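Endoglucanase (Clostridium thermocellum, PDB 2C26) probably degrades cellulose as a multidomain glycoside hydrolase, here represented by a calcium-binding PKD domain and a second beta-sheet domain. Local coordinates at residues Glu6-Lys11 with Ile35-Thr40. Numbering follows the deposited sequence.
Sequences ENQAPK and IDEDGT. With CA (calcium ion), chain B; EDO (1,2-ethanediol), chain H.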
loop_
_atom_site.group_PDB
_atom_site.type_symbol
_atom_site.label_atom_id
_atom_site.label_comp_id
_atom_site.label_asym_id
_atom_site.label_seq_id
_atom_site.Cartn_x
_atom_site.Cartn_y
_atom_site.Cartn_z
ATOM N N GLU A 6 3.129 40.858 -23.133
ATOM C CA GLU A 6 3.252 40.481 -24.554
ATOM C C GLU A 6 4.062 39.211 -24.848
ATOM O O GLU A 6 3.589 38.350 -25.594
ATOM C CB GLU A 6 3.762 41.663 -25.392
ATOM C CG GLU A 6 3.705 41.445 -26.897
ATOM C CD GLU A 6 3.367 42.714 -27.674
ATOM O OE1 GLU A 6 2.885 43.698 -27.058
ATOM O OE2 GLU A 6 3.574 42.723 -28.915
ATOM N N ASN A 7 5.296 39.098 -24.310
ATOM C CA ASN A 7 6.032 37.840 -24.466
ATOM C C ASN A 7 5.306 36.737 -23.713
ATOM O O ASN A 7 4.865 36.924 -22.578
ATOM C CB ASN A 7 7.483 37.939 -23.974
ATOM C CG ASN A 7 8.237 36.596 -24.047
ATOM O OD1 ASN A 7 8.076 35.823 -24.992
ATOM N ND2 ASN A 7 9.090 36.337 -23.052
ATOM N N GLN A 8 5.183 35.592 -24.364
ATOM C CA GLN A 8 4.571 34.431 -23.751
ATOM C C GLN A 8 5.659 33.569 -23.131
ATOM O O GLN A 8 6.680 33.304 -23.762
ATOM C CB GLN A 8 3.770 33.651 -24.799
ATOM C CG GLN A 8 2.872 32.544 -24.240
ATOM C CD GLN A 8 2.082 31.846 -25.337
ATOM O OE1 GLN A 8 2.004 30.617 -25.383
ATOM N NE2 GLN A 8 1.514 32.628 -26.233
ATOM N N ALA A 9 5.444 33.143 -21.892
ATOM C CA ALA A 9 6.397 32.272 -21.203
ATOM C C ALA A 9 6.395 30.879 -21.847
ATOM O O ALA A 9 5.380 30.459 -22.415
ATOM C CB ALA A 9 6.081 32.202 -19.700
ATOM N N PRO A 10 7.550 30.180 -21.813
ATOM C CA PRO A 10 7.648 28.837 -22.400
ATOM C C PRO A 10 6.895 27.727 -21.648
ATOM O O PRO A 10 6.608 27.856 -20.457
ATOM C CB PRO A 10 9.153 28.560 -22.373
ATOM C CG PRO A 10 9.662 29.409 -21.205
ATOM C CD PRO A 10 8.848 30.650 -21.276
ATOM N N LYS A 11 6.596 26.648 -22.368
ATOM C CA LYS A 11 6.102 25.403 -21.798
ATOM C C LYS A 11 7.310 24.607 -21.285
ATOM O O LYS A 11 8.221 24.334 -22.048
ATOM C CB LYS A 11 5.345 24.596 -22.878
ATOM C CG LYS A 11 4.882 23.206 -22.422
ATOM C CD LYS A 11 4.550 22.255 -23.580
ATOM C CE LYS A 11 3.303 22.672 -24.329
ATOM N NZ LYS A 11 3.014 21.729 -25.446
ATOM N N ILE A 35 8.725 23.823 -24.987
ATOM C CA ILE A 35 8.656 24.672 -26.175
ATOM C C ILE A 35 8.323 26.107 -25.779
ATOM O O ILE A 35 7.545 26.349 -24.853
ATOM C CB ILE A 35 7.631 24.127 -27.238
ATOM C CG1 ILE A 35 7.497 25.066 -28.447
ATOM C CG2 ILE A 35 6.236 23.827 -26.610
ATOM C CD1 ILE A 35 6.982 24.366 -29.744
ATOM N N ASP A 36 8.924 27.052 -26.487
ATOM C CA ASP A 36 8.483 28.432 -26.424
ATOM C C ASP A 36 7.651 28.701 -27.673
ATOM O O ASP A 36 8.163 28.608 -28.787
ATOM C CB ASP A 36 9.669 29.393 -26.339
ATOM C CG ASP A 36 9.229 30.810 -26.054
ATOM O OD1 ASP A 36 8.279 30.975 -25.268
ATOM O OD2 ASP A 36 9.811 31.770 -26.603
ATOM N N GLU A 37 6.366 29.003 -27.482
ATOM C CA GLU A 37 5.417 29.107 -28.599
ATOM C C GLU A 37 5.673 30.288 -29.542
ATOM O O GLU A 37 5.355 30.217 -30.730
ATOM C CB GLU A 37 3.964 29.159 -28.095
ATOM C CG GLU A 37 3.543 28.019 -27.163
ATOM C CD GLU A 37 3.502 26.661 -27.840
ATOM O OE1 GLU A 37 3.536 26.584 -29.085
ATOM O OE2 GLU A 37 3.426 25.653 -27.114
ATOM N N ASP A 38 6.224 31.372 -29.003
ATOM C CA ASP A 38 6.428 32.607 -29.763
ATOM C C ASP A 38 7.909 33.031 -29.831
ATOM O O ASP A 38 8.211 34.196 -30.098
ATOM C CB ASP A 38 5.590 33.732 -29.144
ATOM C CG ASP A 38 6.064 34.104 -27.758
ATOM O OD1 ASP A 38 6.814 33.311 -27.164
ATOM O OD2 ASP A 38 5.715 35.190 -27.265
ATOM N N GLY A 39 8.821 32.094 -29.581
ATOM C CA GLY A 39 10.262 32.382 -29.611
ATOM C C GLY A 39 11.049 31.091 -29.562
ATOM O O GLY A 39 10.631 30.090 -30.136
ATOM N N THR A 40 12.190 31.105 -28.882
ATOM C CA THR A 40 12.999 29.895 -28.731
ATOM C C THR A 40 13.415 29.693 -27.282
ATOM O O THR A 40 13.399 30.638 -26.488
ATOM C CB THR A 40 14.290 29.937 -29.594
ATOM O OG1 THR A 40 15.083 31.072 -29.222
ATOM C CG2 THR A 40 13.972 29.984 -31.082
HETATM CA CA CA B . 8.443 33.420 -25.379
HETATM C C1 EDO H . 1.712 26.705 -22.834
HETATM O O1 EDO H . 1.553 25.554 -21.982
HETATM C C2 EDO H . 2.462 27.800 -22.083
HETATM O O2 EDO H . 2.890 28.831 -22.987
HETATM O O HOH W 1 3.558 36.521 -27.679
HETATM O O HOH W 2 5.573 30.287 -25.198
HETATM O O HOH W 3 2.893 23.301 -28.280
HETATM O O HOH W 4 10.286 34.822 -26.475
#
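The side-chain amide of Asn7 and the carboxylate of Asp38 lie edge to edge and nearly coplanar, their planes 7° apart. They are not stacked. Asn7 OD1 and Asp38 OD2 are both acceptors and are not hydrogen-bonded to each other. The calcium ion sits near the amide plane at the OD1 edge of Asn7 and is bound by that oxygen. Asp38 OD1 is 2.4 Å from the ion. One face of the Asp38 carboxylate is covered by Gln8 CB, 3.5 Å from Asp38 OD2. Gln8 N donates to Asp38 OD2 over 3.0 Å, on the syn side and 29° out of the carboxylate plane. A water also joins Asp38 OD2 to Glu6 O. With chi1 at 66°, the Asp38 carboxylate has OD1 on the calcium and OD2 at Gln8 N.

Asp36 grips the metal with both OD1 and OD2, each at 2.5 Å. Gln8 O, a water and Asp79 OD2 complete the shell. Another water donates to Asp36 OD1 and Ala9 O and accepts from Glu37 N.

Farther along, Lys11 N donates to Ile35 O at 2.7 Å, and Ile35 N returns a bond to Lys11 O at 3.0 Å. This is a single antiparallel bridge. The aliphatic part of Lys11 crosses Ile35 CG2, 3.8 Å from Lys11 CD. Lys11 NZ reaches Glu37 OE2 through a water, the two being too far apart for a salt bridge. Gln8 OE1 rests against Glu37 CG at 3.5 Å.

The ion probably offsets much of the charge of the clustered carboxylates. It joins the N-terminal segment 6-11 to the Asp36-Gly39 type I turn and to strand 69-79, at one end of the beta-sandwich PKD domain.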